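Long-range contact in cyclic UMP-AMP synthase (Rhodothermus marinus SG0.5JP17-172, PDB 6E0K), which joins UTP and ATP into the cyclic dinucleotide 3',3'-cUAMP, a second messenger that triggers abortive infection in a CBASS antiphage defence system: residues 43-48 with 61-66. Sequence-based numbering, arbitrary orientation.
Sequences VYLQGS and VDVVVQ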
ATOM      1  N   VAL A  43      -2.637  11.202 -12.003  1.00 14.77           N
ATOM      2  CA  VAL A  43      -3.128   9.839 -11.908  1.00 13.01           C
ATOM      3  C   VAL A  43      -1.911   8.948 -11.751  1.00 15.27           C
ATOM      4  O   VAL A  43      -1.036   8.934 -12.628  1.00 16.69           O
ATOM      5  CB  VAL A  43      -3.935   9.432 -13.154  1.00 15.50           C
ATOM      6  CG1 VAL A  43      -4.555   8.049 -12.961  1.00 18.03           C
ATOM      7  CG2 VAL A  43      -4.992  10.481 -13.467  1.00 20.98           C
ATOM      8  N   TYR A  44      -1.839   8.218 -10.642  1.00 13.13           N
ATOM      9  CA  TYR A  44      -0.712   7.327 -10.424  1.00 12.39           C
ATOM     10  C   TYR A  44      -1.177   6.064  -9.717  1.00 14.59           C
ATOM     11  O   TYR A  44      -2.289   5.988  -9.192  1.00 14.37           O
ATOM     12  CB  TYR A  44       0.418   8.028  -9.649  1.00 15.49           C
ATOM     13  CG  TYR A  44       0.094   8.559  -8.265  1.00 12.99           C
ATOM     14  CD1 TYR A  44      -0.418   9.844  -8.093  1.00 14.39           C
ATOM     15  CD2 TYR A  44       0.346   7.791  -7.125  1.00 13.49           C
ATOM     16  CE1 TYR A  44      -0.686  10.345  -6.817  1.00 14.20           C
ATOM     17  CE2 TYR A  44       0.076   8.282  -5.848  1.00 13.70           C
ATOM     18  CZ  TYR A  44      -0.443   9.554  -5.707  1.00 14.58           C
ATOM     19  OH  TYR A  44      -0.700  10.046  -4.445  1.00 14.45           O
ATOM     20  N   LEU A  45      -0.325   5.036  -9.750  1.00 14.70           N
ATOM     21  CA  LEU A  45      -0.653   3.787  -9.091  1.00 14.20           C
ATOM     22  C   LEU A  45      -0.108   3.763  -7.679  1.00 13.52           C
ATOM     23  O   LEU A  45       0.907   4.389  -7.376  1.00 14.98           O
ATOM     24  CB  LEU A  45      -0.080   2.583  -9.841  1.00 19.52           C
ATOM     25  CG  LEU A  45      -0.702   2.349 -11.202  1.00 20.28           C
ATOM     26  CD1 LEU A  45      -0.278   0.980 -11.702  1.00 20.23           C
ATOM     27  CD2 LEU A  45      -2.227   2.460 -11.110  1.00 18.95           C
ATOM     28  N   GLN A  46      -0.788   3.011  -6.823  1.00 13.93           N
ATOM     29  CA  GLN A  46      -0.252   2.673  -5.518  1.00 17.83           C
ATOM     30  C   GLN A  46      -0.426   1.174  -5.339  1.00 15.83           C
ATOM     31  O   GLN A  46      -0.771   0.461  -6.298  1.00 16.68           O
ATOM     32  CB  GLN A  46      -0.943   3.474  -4.406  1.00 16.36           C
ATOM     33  CG  GLN A  46      -2.421   3.141  -4.185  1.00 14.50           C
ATOM     34  CD  GLN A  46      -2.951   3.777  -2.897  1.00 21.21           C
ATOM     35  OE1 GLN A  46      -2.201   3.977  -1.941  1.00 23.02           O
ATOM     36  NE2 GLN A  46      -4.246   4.083  -2.871  1.00 18.94           N
ATOM     37  N   GLY A  47      -0.169   0.677  -4.133  1.00 17.69           N
ATOM     38  CA  GLY A  47      -0.476  -0.726  -3.942  1.00 16.86           C
ATOM     39  C   GLY A  47       0.574  -1.638  -4.547  1.00 12.45           C
ATOM     40  O   GLY A  47       1.671  -1.225  -4.929  1.00 14.26           O
ATOM     41  N   SER A  48       0.194  -2.909  -4.655  1.00 13.02           N
ATOM     42  CA  SER A  48       1.177  -3.942  -4.967  1.00 10.94           C
ATOM     43  C   SER A  48       1.783  -3.749  -6.354  1.00 14.08           C
ATOM     44  O   SER A  48       2.996  -3.903  -6.528  1.00 12.61           O
ATOM     45  CB  SER A  48       0.544  -5.327  -4.838  1.00 18.23           C
ATOM     46  OG  SER A  48      -0.446  -5.529  -5.826  1.00 25.14           O
ATOM     47  N   VAL A  61      -6.583  -3.076  -9.693  1.00 12.56           N
ATOM     48  CA  VAL A  61      -5.521  -2.078  -9.756  1.00 11.30           C
ATOM     49  C   VAL A  61      -5.876  -0.909  -8.845  1.00 13.42           C
ATOM     50  O   VAL A  61      -6.974  -0.347  -8.943  1.00 15.59           O
ATOM     51  CB  VAL A  61      -5.314  -1.593 -11.201  1.00 12.01           C
ATOM     52  CG1 VAL A  61      -4.192  -0.570 -11.257  1.00 15.65           C
ATOM     53  CG2 VAL A  61      -5.004  -2.776 -12.118  1.00 13.82           C
ATOM     54  N   ASP A  62      -4.935  -0.519  -7.990  1.00 12.08           N
ATOM     55  CA  ASP A  62      -5.139   0.599  -7.068  1.00 11.91           C
ATOM     56  C   ASP A  62      -4.631   1.889  -7.707  1.00 13.58           C
ATOM     57  O   ASP A  62      -3.417   2.098  -7.835  1.00 15.26           O
ATOM     58  CB  ASP A  62      -4.434   0.335  -5.741  1.00 12.73           C
ATOM     59  CG  ASP A  62      -4.957  -0.903  -5.045  1.00 23.74           C
ATOM     60  OD1 ASP A  62      -6.188  -1.028  -4.889  1.00 26.66           O
ATOM     61  OD2 ASP A  62      -4.134  -1.770  -4.680  1.00 36.33           O
ATOM     62  N   VAL A  63      -5.561   2.763  -8.100  1.00 11.19           N
ATOM     63  CA  VAL A  63      -5.255   3.992  -8.817  1.00 10.88           C
ATOM     64  C   VAL A  63      -5.545   5.173  -7.906  1.00 12.86           C
ATOM     65  O   VAL A  63      -6.563   5.189  -7.209  1.00 15.97           O
ATOM     66  CB  VAL A  63      -6.083   4.095 -10.113  1.00 14.29           C
ATOM     67  CG1 VAL A  63      -5.746   5.377 -10.881  1.00 16.22           C
ATOM     68  CG2 VAL A  63      -5.865   2.846 -10.978  1.00 13.67           C
ATOM     69  N   VAL A  64      -4.658   6.162  -7.921  1.00 10.73           N
ATOM     70  CA  VAL A  64      -4.843   7.403  -7.174  1.00 11.09           C
ATOM     71  C   VAL A  64      -5.087   8.539  -8.165  1.00 11.90           C
ATOM     72  O   VAL A  64      -4.294   8.744  -9.089  1.00 12.78           O
ATOM     73  CB  VAL A  64      -3.618   7.714  -6.300  1.00 10.54           C
ATOM     74  CG1 VAL A  64      -3.882   8.977  -5.486  1.00 14.37           C
ATOM     75  CG2 VAL A  64      -3.298   6.554  -5.370  1.00 14.13           C
ATOM     76  N   VAL A  65      -6.174   9.277  -7.966  1.00 11.62           N
ATOM     77  CA  VAL A  65      -6.497  10.455  -8.763  1.00 11.04           C
ATOM     78  C   VAL A  65      -6.416  11.643  -7.812  1.00 13.72           C
ATOM     79  O   VAL A  65      -7.276  11.807  -6.937  1.00 13.09           O
ATOM     80  CB  VAL A  65      -7.876  10.315  -9.421  1.00 11.27           C
ATOM     81  CG1 VAL A  65      -8.278  11.600 -10.108  1.00 11.87           C
ATOM     82  CG2 VAL A  65      -7.827   9.183 -10.448  1.00 12.30           C
ATOM     83  N   GLN A  66      -5.356  12.440  -7.934  1.00 10.93           N
ATOM     84  CA  GLN A  66      -4.983  13.403  -6.899  1.00 10.88           C
ATOM     85  C   GLN A  66      -4.983  14.820  -7.455  1.00 12.64           C
ATOM     86  O   GLN A  66      -4.270  15.119  -8.422  1.00 13.91           O
ATOM     87  CB  GLN A  66      -3.611  13.053  -6.317  1.00 11.35           C
ATOM     88  CG  GLN A  66      -3.110  14.101  -5.322  1.00 10.61           C
ATOM     89  CD  GLN A  66      -1.858  13.654  -4.593  1.00 12.37           C
ATOM     90  OE1 GLN A  66      -1.741  12.488  -4.198  1.00 15.86           O
ATOM     91  NE2 GLN A  66      -0.924  14.579  -4.382  1.00 14.70           N
TER
HETATM   92  O   HOH W   1      -6.028   3.185  -4.920  1.00 21.19           O
HETATM   93  O   HOH W   2      -2.167  -1.437  -7.729  1.00 21.59           O
HETATM   94  O   HOH W   3      -2.517  -3.389  -3.903  1.00 29.48           O
HETATM   95  O   HOH W   4      -2.400  -3.278  -6.603  1.00 34.96           O
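Tyr-44 OH donates to Gln-66 OE1 at 2.7 Å; the amide plane stands 75° from the ring plane, and Gln-66 NE2 is tied to Asn-68. This bond flanks an antiparallel strand pair in the nucleotidyltransferase core, where the Gly-Ser of the active-site signature follows one strand and the metal-binding Asp-62 sits on the other. Tyr-44 and Val-64 form the hydrogen-bonded pair, with Val-64 N reaching Tyr-44 O at 2.7 Å. The tyrosine's CG lies between its backbone N and carbonyl carbon (chi1 60°), which lays the ring across Val-64, whose CB sits 3.8 Å from the centroid in a CH-pi contact. Val-64 CG2 meets the extended Gln-46 chain, 3.6 Å from NE2.

On the face turned to helix 18-32, Leu-45 CD2 packs against Val-61 CG1 and Val-63 CG2, while Val-43 CG1 meets Val-63 CG1.

Toward the catalytic end, Gln-46 N hydrogen-bonds to Asp-62 O (3.0 Å), but water takes over beyond it. Asp-62 binds magnesium and UTP, Gln-46 both nucleotides, Gly-47 and Ser-48 ATP. One water accepts a hydrogen bond from Asp-62 N and donates one to Gln-46 O; another donates to Asp-62 OD2 at 3.0 Å, 3.1 Å from Ser-48 OG.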